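Local coordinates for photosystem II assembly protein Ycf48 (Thermosynechococcus elongatus, PDB 2XBG) that probably acts as an assembly factor in the early stages of photosystem II biogenesis and in replacing photodamaged D1, whose C-terminal prepropeptide it binds, at residues S204-N209 / I221-K226; L39-I44 / K297-S302; S173-A178 / Y186-P191; P26-Q31 / R317-L322. All blocks are in the same frame, centred on the assembly; numbering follows the deposited sequence. Where two conformers were deposited one is given.

In the fold
Ycf48 is a seven-bladed beta-propeller with a central pore, and the four contacts sample its ring. Interactions 1 and 3 are hairpin pairings in successive blades; their centres lie about 19 Å apart, and they meet where L207 CD1 packs on Y186 CD2 at 3.9 Å. Both hold residues of the Arg-rich patch. Interaction 4 brings the two ends of the chain together and completes the last blade; interaction 2, nested inside its loop, sets the inner strands of the first and last blades side by side. Their centres are about 14 Å apart, and they touch through F300 CZ against W27 CZ2 at 3.6 Å. Interactions 3 and 4 lie on opposite sides of the chain's centre, centres about 32 Å apart.

Interaction 1: S204-N209 / I221-K226; sequences SRRLHN and IVNGGK
In the Arg-rich patch, R205 reaches across the turn after strand 218-222, while just beyond it a beta bulge sets H208 and N209 opposite I221. Extended from CG to NE, the R205 side chain crosses that of V222 at about a right angle and brings NH1 to N223 O at 2.9 Å, a nearly straight bond (169°) in the guanidinium plane. G224 CA lies at the same edge. One guanidinium face is covered by K226, whose CD sits 4.2 Å above its centre; the lysine runs on until NZ is 4.5 Å from R205 NH2, so two like charges lie close, part of the positive character of the patch.

Backbone bonds then fasten the two strands. N223 N donates to R206 O at 2.8 Å, and I221 N to N209 O at 2.8 Å. I221 O takes two bonds in its carbonyl plane, from H208 N at 2.8 Å and from N209 N at 3.2 Å. Among the side chains, L207 CD2 meets V222 CG1 tightly at 3.5 Å, and H208 CB lies against N223 OD1, with the imidazole turned so that this oxygen is at its edge. The N209 amide leaves the pair, giving ND2 to L253 O of the next blade. Two adjacent residues sharing one opposite carbonyl define a classic beta bulge, here at the open end of a propeller-blade hairpin.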
loop_
_atom_site.group_PDB
_atom_site.type_symbol
_atom_site.label_atom_id
_atom_site.label_comp_id
_atom_site.label_asym_id
_atom_site.label_seq_id
_atom_site.Cartn_x
_atom_site.Cartn_y
_atom_site.Cartn_z
ATOM N N SER A 204 -21.012 33.144 -3.658
ATOM C CA SER A 204 -20.423 33.748 -4.849
ATOM C C SER A 204 -19.410 32.828 -5.516
ATOM O O SER A 204 -19.067 33.031 -6.670
ATOM C CB SER A 204 -19.681 35.030 -4.467
ATOM O OG SER A 204 -18.986 34.797 -3.253
ATOM N N ARG A 205 -18.835 31.882 -4.775
ATOM C CA ARG A 205 -17.939 30.906 -5.388
ATOM C C ARG A 205 -18.610 29.762 -6.124
ATOM O O ARG A 205 -19.687 29.315 -5.752
ATOM C CB ARG A 205 -17.171 30.182 -4.294
ATOM C CG ARG A 205 -16.134 31.088 -3.715
ATOM C CD ARG A 205 -15.929 30.627 -2.281
ATOM N NE ARG A 205 -15.198 31.673 -1.580
ATOM C CZ ARG A 205 -13.891 31.670 -1.350
ATOM N NH1 ARG A 205 -13.110 30.650 -1.688
ATOM N NH2 ARG A 205 -13.382 32.716 -0.722
ATOM N N ARG A 206 -17.867 29.230 -7.086
ATOM C CA ARG A 206 -18.332 28.133 -7.910
ATOM C C ARG A 206 -18.268 26.823 -7.149
ATOM O O ARG A 206 -17.358 26.598 -6.345
ATOM C CB ARG A 206 -17.416 28.066 -9.122
ATOM C CG ARG A 206 -17.530 29.353 -9.890
ATOM C CD ARG A 206 -18.958 29.460 -10.369
ATOM N NE ARG A 206 -18.892 30.049 -11.694
ATOM C CZ ARG A 206 -19.409 31.235 -11.978
ATOM N NH1 ARG A 206 -20.041 31.885 -11.028
ATOM N NH2 ARG A 206 -19.300 31.722 -13.201
ATOM N N LEU A 207 -19.246 25.965 -7.412
ATOM C CA LEU A 207 -19.369 24.656 -6.771
ATOM C C LEU A 207 -18.340 23.698 -7.363
ATOM O O LEU A 207 -18.096 23.697 -8.570
ATOM C CB LEU A 207 -20.791 24.124 -7.031
ATOM C CG LEU A 207 -21.958 24.961 -6.517
ATOM C CD1 LEU A 207 -23.275 24.375 -7.066
ATOM C CD2 LEU A 207 -21.881 25.042 -5.012
ATOM N N HIS A 208 -17.718 22.915 -6.484
ATOM C CA HIS A 208 -16.854 21.817 -6.934
ATOM C C HIS A 208 -17.526 20.439 -6.805
ATOM O O HIS A 208 -17.477 19.638 -7.738
ATOM C CB HIS A 208 -15.481 21.840 -6.252
ATOM C CG HIS A 208 -14.561 20.769 -6.758
ATOM N ND1 HIS A 208 -13.632 20.999 -7.749
ATOM C CD2 HIS A 208 -14.399 19.473 -6.392
ATOM C CE1 HIS A 208 -12.949 19.893 -7.985
ATOM N NE2 HIS A 208 -13.435 18.939 -7.213
ATOM N N ASN A 209 -18.107 20.136 -5.652
ATOM C CA ASN A 209 -18.718 18.842 -5.414
ATOM C C ASN A 209 -19.861 19.049 -4.439
ATOM O O ASN A 209 -19.871 20.012 -3.677
ATOM C CB ASN A 209 -17.716 17.821 -4.873
ATOM C CG ASN A 209 -18.122 16.375 -5.047
ATOM O OD1 ASN A 209 -19.219 16.061 -5.509
ATOM N ND2 ASN A 209 -17.218 15.450 -4.690
ATOM N N ILE A 221 -18.851 21.462 -1.464
ATOM C CA ILE A 221 -17.466 21.913 -1.490
ATOM C C ILE A 221 -17.457 22.967 -2.572
ATOM O O ILE A 221 -17.788 22.670 -3.727
ATOM C CB ILE A 221 -16.432 20.797 -1.831
ATOM C CG1 ILE A 221 -16.425 19.740 -0.722
ATOM C CG2 ILE A 221 -15.044 21.426 -2.050
ATOM C CD1 ILE A 221 -15.662 18.425 -0.992
ATOM N N VAL A 222 -17.022 24.171 -2.194
ATOM C CA VAL A 222 -16.889 25.186 -3.243
ATOM C C VAL A 222 -15.452 25.623 -3.445
ATOM O O VAL A 222 -14.589 25.216 -2.661
ATOM C CB VAL A 222 -17.752 26.403 -3.028
ATOM C CG1 VAL A 222 -19.223 26.018 -2.925
ATOM C CG2 VAL A 222 -17.317 27.045 -1.773
ATOM N N ASN A 223 -15.184 26.293 -4.560
ATOM C CA ASN A 223 -13.835 26.623 -4.976
ATOM C C ASN A 223 -13.278 27.506 -3.860
ATOM O O ASN A 223 -13.956 28.302 -3.194
ATOM C CB ASN A 223 -13.717 27.279 -6.361
ATOM C CG ASN A 223 -13.963 26.312 -7.555
ATOM O OD1 ASN A 223 -14.100 25.070 -7.465
ATOM N ND2 ASN A 223 -14.003 26.933 -8.738
ATOM N N GLY A 224 -12.011 27.215 -3.596
ATOM C CA GLY A 224 -11.219 27.959 -2.625
ATOM C C GLY A 224 -11.258 27.373 -1.229
ATOM O O GLY A 224 -11.007 28.074 -0.246
ATOM N N GLY A 225 -11.616 26.101 -1.116
ATOM C CA GLY A 225 -11.547 25.396 0.150
ATOM C C GLY A 225 -12.562 25.743 1.224
ATOM O O GLY A 225 -12.189 25.829 2.394
ATOM N N LYS A 226 -13.810 25.996 0.831
ATOM C CA LYS A 226 -14.837 26.201 1.825
ATOM C C LYS A 226 -15.900 25.134 1.609
ATOM O O LYS A 226 -16.012 24.578 0.522
ATOM C CB LYS A 226 -15.465 27.611 1.768
ATOM C CG LYS A 226 -14.501 28.748 2.241
ATOM C CD LYS A 226 -15.183 30.112 2.355
ATOM C CE LYS A 226 -14.276 31.192 2.966
ATOM N NZ LYS A 226 -15.114 32.366 3.428
#

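Interaction 2: L39-I44 / K297-S302; sequences LDMSFI and KILFFS
Where the first and last blades of the propeller face each other beside the pore, the inner strands 39-43 and 297-300 run parallel, 1° apart with axes 8.7 Å from each other, and side chains bridge the gap. K297, bent at chi3 (-76°), brings NZ to two oxygens: D40 OD1 at 2.8 Å in a salt bridge and L39 O at 2.8 Å, in its carbonyl plane. Next along, L299 CD1 meets M41 CG at 3.9 Å in one of the methionine's two deposited conformers. The F301 ring then takes the edge of F43 over its centre, an edge-to-face pair with centroids 4.8 Å apart and planes at 64°. M41 O lies at the edge of the F301 ring. Side chains thus join two four-stranded sheets, with L39 O the one backbone acceptor. D40 OD2 accepts from V85 N of strand 81-88, which also lies by S42. Within their own sheets, strand 49-53 pairs with 39-43 and strand 305-309 with 297-300.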
loop_
_atom_site.group_PDB
_atom_site.type_symbol
_atom_site.label_atom_id
_atom_site.label_comp_id
_atom_site.label_asym_id
_atom_site.label_seq_id
_atom_site.Cartn_x
_atom_site.Cartn_y
_atom_site.Cartn_z
ATOM N N LEU A 39 -11.479 3.806 -9.947
ATOM C CA LEU A 39 -12.615 4.730 -10.114
ATOM C C LEU A 39 -13.796 4.391 -9.234
ATOM O O LEU A 39 -14.565 5.294 -8.896
ATOM C CB LEU A 39 -13.077 4.827 -11.569
ATOM C CG LEU A 39 -12.018 5.304 -12.533
ATOM C CD1 LEU A 39 -12.405 5.113 -14.029
ATOM C CD2 LEU A 39 -11.554 6.719 -12.247
ATOM N N ASP A 40 -14.017 3.144 -8.842
ATOM C CA ASP A 40 -15.133 2.809 -7.963
ATOM C C ASP A 40 -14.899 1.466 -7.283
ATOM O O ASP A 40 -14.025 0.694 -7.688
ATOM C CB ASP A 40 -16.441 2.799 -8.760
ATOM C CG ASP A 40 -17.693 3.005 -7.917
ATOM O OD1 ASP A 40 -17.596 3.555 -6.783
ATOM O OD2 ASP A 40 -18.789 2.631 -8.445
ATOM N N MET A 41 -15.704 1.194 -6.274
ATOM C CA MET A 41 -15.675 -0.046 -5.516
ATOM C C MET A 41 -17.066 -0.318 -4.998
ATOM O O MET A 41 -17.785 0.626 -4.601
ATOM C CB MET A 41 -14.832 -0.015 -4.232
ATOM C CG MET A 41 -13.476 0.629 -4.352
ATOM S SD MET A 41 -12.757 0.673 -2.707
ATOM C CE MET A 41 -13.407 -0.834 -2.007
ATOM N N SER A 42 -17.397 -1.598 -4.868
ATOM C CA SER A 42 -18.660 -2.009 -4.261
ATOM C C SER A 42 -18.493 -3.380 -3.591
ATOM O O SER A 42 -17.750 -4.219 -4.107
ATOM C CB SER A 42 -19.738 -2.065 -5.348
ATOM O OG SER A 42 -21.015 -2.292 -4.770
ATOM N N PHE A 43 -19.118 -3.580 -2.439
ATOM C CA PHE A 43 -19.073 -4.832 -1.687
ATOM C C PHE A 43 -20.398 -5.587 -1.763
ATOM O O PHE A 43 -21.487 -5.029 -1.668
ATOM C CB PHE A 43 -18.667 -4.598 -0.230
ATOM C CG PHE A 43 -17.177 -4.421 -0.059
ATOM C CD1 PHE A 43 -16.406 -5.482 0.339
ATOM C CD2 PHE A 43 -16.516 -3.241 -0.354
ATOM C CE1 PHE A 43 -15.032 -5.355 0.450
ATOM C CE2 PHE A 43 -15.129 -3.110 -0.258
ATOM C CZ PHE A 43 -14.380 -4.204 0.119
ATOM N N ILE A 44 -20.277 -6.900 -1.937
ATOM C CA ILE A 44 -21.341 -7.857 -1.773
ATOM C C ILE A 44 -21.723 -7.994 -0.292
ATOM O O ILE A 44 -22.896 -8.008 0.070
ATOM C CB ILE A 44 -20.954 -9.206 -2.397
ATOM C CG1 ILE A 44 -20.734 -9.042 -3.915
ATOM C CG2 ILE A 44 -22.006 -10.265 -2.046
ATOM C CD1 ILE A 44 -19.836 -10.008 -4.653
ATOM N N LYS A 297 -11.836 10.303 -3.844
ATOM C CA LYS A 297 -13.172 9.776 -3.592
ATOM C C LYS A 297 -13.142 8.882 -2.365
ATOM O O LYS A 297 -12.263 8.013 -2.274
ATOM C CB LYS A 297 -13.624 8.919 -4.794
ATOM C CG LYS A 297 -15.016 8.434 -4.579
ATOM C CD LYS A 297 -15.452 7.194 -5.270
ATOM C CE LYS A 297 -15.741 7.336 -6.723
ATOM N NZ LYS A 297 -16.530 6.107 -7.034
ATOM N N ILE A 298 -13.974 9.192 -1.375
ATOM C CA ILE A 298 -14.047 8.493 -0.117
ATOM C C ILE A 298 -15.268 7.586 -0.118
ATOM O O ILE A 298 -16.413 8.051 -0.280
ATOM C CB ILE A 298 -14.142 9.464 1.083
ATOM C CG1 ILE A 298 -13.044 10.533 0.994
ATOM C CG2 ILE A 298 -14.195 8.706 2.420
ATOM C CD1 ILE A 298 -13.361 11.726 1.904
ATOM N N LEU A 299 -15.029 6.298 0.126
ATOM C CA LEU A 299 -16.040 5.271 0.191
ATOM C C LEU A 299 -16.032 4.529 1.504
ATOM O O LEU A 299 -15.167 3.695 1.724
ATOM C CB LEU A 299 -15.897 4.275 -0.958
ATOM C CG LEU A 299 -15.898 4.824 -2.362
ATOM C CD1 LEU A 299 -15.564 3.736 -3.427
ATOM C CD2 LEU A 299 -17.270 5.426 -2.640
ATOM N N PHE A 300 -16.977 4.858 2.371
ATOM C CA PHE A 300 -17.210 4.100 3.579
ATOM C C PHE A 300 -18.316 3.082 3.381
ATOM O O PHE A 300 -19.425 3.381 2.906
ATOM C CB PHE A 300 -17.544 4.977 4.776
ATOM C CG PHE A 300 -16.358 5.693 5.325
ATOM C CD1 PHE A 300 -15.458 4.969 6.118
ATOM C CD2 PHE A 300 -16.130 7.050 5.107
ATOM C CE1 PHE A 300 -14.362 5.597 6.644
ATOM C CE2 PHE A 300 -15.055 7.665 5.690
ATOM C CZ PHE A 300 -14.155 6.927 6.386
ATOM N N PHE A 301 -17.994 1.864 3.790
ATOM C CA PHE A 301 -18.955 0.782 3.768
ATOM C C PHE A 301 -19.594 0.510 5.126
ATOM O O PHE A 301 -20.689 -0.045 5.212
ATOM C CB PHE A 301 -18.290 -0.440 3.133
ATOM C CG PHE A 301 -17.955 -0.187 1.695
ATOM C CD1 PHE A 301 -18.910 -0.403 0.718
ATOM C CD2 PHE A 301 -16.696 0.234 1.298
ATOM C CE1 PHE A 301 -18.636 -0.103 -0.587
ATOM C CE2 PHE A 301 -16.405 0.529 -0.003
ATOM C CZ PHE A 301 -17.392 0.358 -0.962
ATOM N N SER A 302 -18.849 0.777 6.198
ATOM C CA SER A 302 -19.302 0.732 7.580
ATOM C C SER A 302 -18.356 1.574 8.453
ATOM O O SER A 302 -17.371 2.090 7.941
ATOM C CB SER A 302 -19.329 -0.736 8.025
ATOM O OG SER A 302 -18.014 -1.146 8.341
#

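Interaction 3: S173-A178 / Y186-P191; sequences SGEYVA and YSTWEP
Y186 begins the pairing with its ring set beside V177: CG sits between the backbone N and the carbonyl carbon (chi1 67°), which brings CD1 to V177 CG2 at 3.8 Å. The same ring stacks with H199. S187 exchanges both backbone bonds with A178, and its OG joins a water at 2.7 Å that in turn donates to A178 O. T188 sits across from V177 in a non-hydrogen-bonded pair, and its CB lies 3.4 Å from E175 OE2, the extended E175 side chain reaching forward, past Y176, to the threonine; T188 OG1 bonds H199 NE2 instead. W189 closes the next hydrogen-bonded pair, with Y176 N giving to W189 O at 2.8 Å. The two aromatic side chains lie side by side and point the same way, Y176 CD2 touching W189 CE3 at 3.9 Å at the edge of the indole. Beyond them, W189 NE1 bonds Q193 O and Y176 OH bonds E136 OE1. E190 turns its carboxylate toward that of E175, OE1 to OE1 3.6 Å apart with planes 87° to each other. P191 rests its CD near G174 O. Apolar and aromatic contacts thus flank a well-paired hairpin, whereas the crowded acidic end would probably raise the proton affinity of one glutamate.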
loop_
_atom_site.group_PDB
_atom_site.type_symbol
_atom_site.label_atom_id
_atom_site.label_comp_id
_atom_site.label_asym_id
_atom_site.label_seq_id
_atom_site.Cartn_x
_atom_site.Cartn_y
_atom_site.Cartn_z
ATOM N N SER A 173 -31.593 7.711 0.392
ATOM C CA SER A 173 -32.910 7.279 -0.104
ATOM C C SER A 173 -33.061 7.253 -1.623
ATOM O O SER A 173 -34.160 7.054 -2.148
ATOM C CB SER A 173 -33.942 8.246 0.431
ATOM O OG SER A 173 -33.631 9.515 -0.108
ATOM N N GLY A 174 -31.977 7.463 -2.362
ATOM C CA GLY A 174 -32.078 7.315 -3.806
ATOM C C GLY A 174 -32.297 8.607 -4.559
ATOM O O GLY A 174 -32.469 8.617 -5.765
ATOM N N GLU A 175 -32.137 9.732 -3.873
ATOM C CA GLU A 175 -32.040 10.986 -4.578
ATOM C C GLU A 175 -30.628 11.152 -5.109
ATOM O O GLU A 175 -29.663 10.703 -4.493
ATOM C CB GLU A 175 -32.423 12.118 -3.624
ATOM C CG GLU A 175 -32.449 13.530 -4.207
ATOM C CD GLU A 175 -32.649 14.615 -3.156
ATOM O OE1 GLU A 175 -33.020 14.310 -2.005
ATOM O OE2 GLU A 175 -32.449 15.795 -3.512
ATOM N N TYR A 176 -30.486 11.902 -6.184
ATOM C CA TYR A 176 -29.197 12.288 -6.708
ATOM C C TYR A 176 -29.071 13.806 -6.713
ATOM O O TYR A 176 -30.068 14.509 -6.871
ATOM C CB TYR A 176 -28.991 11.780 -8.129
ATOM C CG TYR A 176 -28.892 10.285 -8.219
ATOM C CD1 TYR A 176 -27.661 9.649 -8.182
ATOM C CD2 TYR A 176 -30.050 9.533 -8.321
ATOM C CE1 TYR A 176 -27.587 8.274 -8.309
ATOM C CE2 TYR A 176 -30.009 8.182 -8.509
ATOM C CZ TYR A 176 -28.772 7.552 -8.473
ATOM O OH TYR A 176 -28.804 6.186 -8.618
ATOM N N VAL A 177 -27.829 14.256 -6.626
ATOM C CA VAL A 177 -27.460 15.653 -6.797
ATOM C C VAL A 177 -26.305 15.689 -7.804
ATOM O O VAL A 177 -25.322 14.925 -7.720
ATOM C CB VAL A 177 -27.079 16.344 -5.452
ATOM C CG1 VAL A 177 -25.819 15.692 -4.764
ATOM C CG2 VAL A 177 -26.852 17.832 -5.669
ATOM N N ALA A 178 -26.448 16.581 -8.777
ATOM C CA ALA A 178 -25.492 16.820 -9.848
ATOM C C ALA A 178 -25.013 18.259 -9.880
ATOM O O ALA A 178 -25.825 19.176 -10.007
ATOM C CB ALA A 178 -26.141 16.449 -11.222
ATOM N N TYR A 186 -26.629 23.593 -9.212
ATOM C CA TYR A 186 -26.765 22.169 -9.003
ATOM C C TYR A 186 -28.211 21.773 -9.271
ATOM O O TYR A 186 -29.133 22.610 -9.232
ATOM C CB TYR A 186 -26.278 21.727 -7.631
ATOM C CG TYR A 186 -27.100 22.235 -6.481
ATOM C CD1 TYR A 186 -28.089 21.444 -5.900
ATOM C CD2 TYR A 186 -26.912 23.522 -5.996
ATOM C CE1 TYR A 186 -28.882 21.904 -4.856
ATOM C CE2 TYR A 186 -27.675 23.990 -4.934
ATOM C CZ TYR A 186 -28.641 23.178 -4.364
ATOM O OH TYR A 186 -29.419 23.669 -3.354
ATOM N N SER A 187 -28.403 20.480 -9.490
ATOM C CA SER A 187 -29.724 19.920 -9.720
ATOM C C SER A 187 -29.921 18.675 -8.860
ATOM O O SER A 187 -28.965 17.948 -8.566
ATOM C CB SER A 187 -29.907 19.513 -11.193
ATOM O OG SER A 187 -29.583 20.625 -12.041
ATOM N N THR A 188 -31.185 18.400 -8.549
ATOM C CA THR A 188 -31.544 17.182 -7.831
ATOM C C THR A 188 -32.626 16.408 -8.578
ATOM O O THR A 188 -33.381 16.956 -9.407
ATOM C CB THR A 188 -32.050 17.518 -6.411
ATOM O OG1 THR A 188 -33.160 18.430 -6.507
ATOM C CG2 THR A 188 -30.951 18.148 -5.571
ATOM N N TRP A 189 -32.655 15.113 -8.275
ATOM C CA TRP A 189 -33.634 14.212 -8.846
ATOM C C TRP A 189 -33.919 13.037 -7.931
ATOM O O TRP A 189 -32.991 12.447 -7.363
ATOM C CB TRP A 189 -33.254 13.729 -10.257
ATOM C CG TRP A 189 -34.282 12.771 -10.794
ATOM C CD1 TRP A 189 -35.414 13.098 -11.463
ATOM C CD2 TRP A 189 -34.295 11.344 -10.633
ATOM N NE1 TRP A 189 -36.094 11.953 -11.795
ATOM C CE2 TRP A 189 -35.456 10.857 -11.285
ATOM C CE3 TRP A 189 -33.437 10.433 -10.006
ATOM C CZ2 TRP A 189 -35.791 9.501 -11.327
ATOM C CZ3 TRP A 189 -33.745 9.079 -10.081
ATOM C CH2 TRP A 189 -34.917 8.627 -10.719
ATOM N N GLU A 190 -35.182 12.630 -7.830
ATOM C CA GLU A 190 -35.510 11.381 -7.164
ATOM C C GLU A 190 -36.684 10.767 -7.915
ATOM O O GLU A 190 -37.307 11.503 -8.661
ATOM C CB GLU A 190 -35.883 11.633 -5.708
ATOM C CG GLU A 190 -37.050 12.553 -5.467
ATOM C CD GLU A 190 -37.119 12.971 -4.015
ATOM O OE1 GLU A 190 -36.088 12.950 -3.309
ATOM O OE2 GLU A 190 -38.198 13.369 -3.541
ATOM N N PRO A 191 -36.948 9.472 -7.713
ATOM C CA PRO A 191 -38.128 8.856 -8.323
ATOM C C PRO A 191 -39.405 9.660 -8.178
ATOM O O PRO A 191 -39.717 10.238 -7.127
ATOM C CB PRO A 191 -38.243 7.550 -7.543
ATOM C CG PRO A 191 -36.849 7.121 -7.499
ATOM C CD PRO A 191 -36.083 8.412 -7.160
HETATM O O HOH W 1 -26.924 20.705 -12.436
#

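Interaction 4: P26-Q31 / R317-L322; sequences PWEAIQ and RYVTDL
Strand 27-31 pairs antiparallel with the end of strand 314-318: E28 N gives to R317 O at 2.9 Å, R317 N returns to E28 O at 2.8 Å, and V319 N donates to P26 O at 2.7 Å. On one face W27 and Y318 form a T-shaped pair, the tyrosine edge against the indole, centroids of the six-membered rings 5.3 Å apart and planes at 86°. P26 covers a face of the same tyrosine, CB standing 3.8 Å from the ring centroid in a CH-pi contact. On the other face E28 and R317 run alongside each other. Both put CG opposite the backbone N, and the arginine bends at chi3 (70°) so that E28 OE1 takes NH2 at 2.9 Å on its syn side, 35° out of the carboxylate plane; NE adds a weak bond. I30 CD1 supports the arginine at 3.7 Å from R317 CB. The pair faces its copy in the second subunit through long, weak ion pairs, and the A29 and Q31 backbones hydrogen-bond there too. A strand from the N-terminus completing the sheet formed by the C-terminal one is the Velcro closure of beta-propellers.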
loop_
_atom_site.group_PDB
_atom_site.type_symbol
_atom_site.label_atom_id
_atom_site.label_comp_id
_atom_site.label_asym_id
_atom_site.label_seq_id
_atom_site.Cartn_x
_atom_site.Cartn_y
_atom_site.Cartn_z
ATOM N N PRO A 26 -5.855 6.582 10.769
ATOM C CA PRO A 26 -6.404 5.254 10.514
ATOM C C PRO A 26 -6.108 4.734 9.109
ATOM O O PRO A 26 -6.523 3.619 8.805
ATOM C CB PRO A 26 -7.898 5.442 10.713
ATOM C CG PRO A 26 -8.150 6.858 10.236
ATOM C CD PRO A 26 -6.899 7.631 10.651
ATOM N N TRP A 27 -5.489 5.536 8.259
ATOM C CA TRP A 27 -5.411 5.198 6.838
ATOM C C TRP A 27 -4.056 4.567 6.481
ATOM O O TRP A 27 -3.010 5.188 6.614
ATOM C CB TRP A 27 -5.635 6.445 5.993
ATOM C CG TRP A 27 -7.009 7.014 6.191
ATOM C CD1 TRP A 27 -7.333 8.164 6.866
ATOM C CD2 TRP A 27 -8.239 6.486 5.686
ATOM N NE1 TRP A 27 -8.688 8.360 6.808
ATOM C CE2 TRP A 27 -9.262 7.378 6.045
ATOM C CE3 TRP A 27 -8.564 5.406 4.868
ATOM C CZ2 TRP A 27 -10.602 7.184 5.716
ATOM C CZ3 TRP A 27 -9.856 5.224 4.538
ATOM C CH2 TRP A 27 -10.869 6.120 4.908
ATOM N N GLU A 28 -4.115 3.373 5.905
ATOM C CA GLU A 28 -2.975 2.689 5.329
ATOM C C GLU A 28 -3.090 2.811 3.814
ATOM O O GLU A 28 -4.125 2.423 3.248
ATOM C CB GLU A 28 -3.117 1.223 5.727
ATOM C CG GLU A 28 -2.140 0.245 5.151
ATOM C CD GLU A 28 -2.577 -1.166 5.532
ATOM O OE1 GLU A 28 -3.529 -1.637 4.868
ATOM O OE2 GLU A 28 -1.935 -1.738 6.471
ATOM N N ALA A 29 -2.062 3.280 3.119
ATOM C CA ALA A 29 -2.080 3.395 1.674
ATOM C C ALA A 29 -1.639 2.058 1.125
ATOM O O ALA A 29 -0.597 1.525 1.488
ATOM C CB ALA A 29 -1.208 4.534 1.202
ATOM N N ILE A 30 -2.475 1.490 0.285
ATOM C CA ILE A 30 -2.209 0.228 -0.434
ATOM C C ILE A 30 -1.878 0.525 -1.871
ATOM O O ILE A 30 -2.505 1.388 -2.495
ATOM C CB ILE A 30 -3.351 -0.787 -0.364
ATOM C CG1 ILE A 30 -3.662 -1.262 1.057
ATOM C CG2 ILE A 30 -3.287 -1.848 -1.504
ATOM C CD1 ILE A 30 -5.099 -1.879 1.120
ATOM N N GLN A 31 -0.844 -0.127 -2.390
ATOM C CA GLN A 31 -0.531 -0.116 -3.819
ATOM C C GLN A 31 -1.082 -1.405 -4.409
ATOM O O GLN A 31 -0.684 -2.516 -4.029
ATOM C CB GLN A 31 0.968 -0.035 -4.070
ATOM C CG GLN A 31 1.364 -0.200 -5.526
ATOM C CD GLN A 31 0.950 0.955 -6.418
ATOM O OE1 GLN A 31 1.426 2.073 -6.195
ATOM N NE2 GLN A 31 0.075 0.730 -7.385
ATOM N N ARG A 317 -6.893 2.486 2.879
ATOM C CA ARG A 317 -7.752 1.554 3.562
ATOM C C ARG A 317 -7.829 1.955 5.038
ATOM O O ARG A 317 -6.805 2.230 5.688
ATOM C CB ARG A 317 -7.266 0.121 3.410
ATOM C CG ARG A 317 -8.188 -0.843 4.084
ATOM C CD ARG A 317 -7.801 -2.272 3.883
ATOM N NE ARG A 317 -6.611 -2.595 4.597
ATOM C CZ ARG A 317 -6.593 -2.998 5.863
ATOM N NH1 ARG A 317 -7.675 -3.303 6.551
ATOM N NH2 ARG A 317 -5.406 -3.210 6.362
ATOM N N TYR A 318 -9.035 1.934 5.600
ATOM C CA TYR A 318 -9.267 2.335 6.989
ATOM C C TYR A 318 -8.916 1.165 7.903
ATOM O O TYR A 318 -9.393 0.047 7.733
ATOM C CB TYR A 318 -10.736 2.753 7.143
ATOM C CG TYR A 318 -11.033 3.375 8.483
ATOM C CD1 TYR A 318 -10.970 4.746 8.652
ATOM C CD2 TYR A 318 -11.332 2.602 9.581
ATOM C CE1 TYR A 318 -11.168 5.330 9.903
ATOM C CE2 TYR A 318 -11.554 3.184 10.834
ATOM C CZ TYR A 318 -11.459 4.551 10.987
ATOM O OH TYR A 318 -11.648 5.082 12.257
ATOM N N VAL A 319 -8.095 1.470 8.901
ATOM C CA VAL A 319 -7.610 0.613 9.989
ATOM C C VAL A 319 -8.103 1.131 11.342
ATOM O O VAL A 319 -7.657 2.181 11.858
ATOM C CB VAL A 319 -6.049 0.529 10.016
ATOM C CG1 VAL A 319 -5.533 -0.386 11.114
ATOM C CG2 VAL A 319 -5.585 0.073 8.620
ATOM N N THR A 320 -9.065 0.432 11.912
ATOM C CA THR A 320 -9.562 0.776 13.258
ATOM C C THR A 320 -8.421 0.688 14.273
ATOM O O THR A 320 -7.561 -0.193 14.182
ATOM C CB THR A 320 -10.718 -0.164 13.696
ATOM O OG1 THR A 320 -11.758 -0.092 12.721
ATOM C CG2 THR A 320 -11.194 0.148 15.112
ATOM N N ASP A 321 -8.379 1.625 15.233
ATOM C CA ASP A 321 -7.311 1.631 16.249
ATOM C C ASP A 321 -7.594 0.567 17.288
ATOM O O ASP A 321 -8.492 0.722 18.135
ATOM C CB ASP A 321 -7.215 2.979 16.955
ATOM C CG ASP A 321 -5.986 3.104 17.829
ATOM O OD1 ASP A 321 -5.223 2.133 18.003
ATOM O OD2 ASP A 321 -5.738 4.218 18.322
ATOM N N LEU A 322 -6.849 -0.535 17.216
ATOM C CA LEU A 322 -7.015 -1.584 18.224
ATOM C C LEU A 322 -5.780 -1.717 19.100
ATOM O O LEU A 322 -5.617 -2.744 19.766
ATOM C CB LEU A 322 -7.317 -2.920 17.545
ATOM C CG LEU A 322 -8.642 -2.912 16.768
ATOM C CD1 LEU A 322 -8.789 -4.251 16.006
ATOM C CD2 LEU A 322 -9.869 -2.623 17.640
#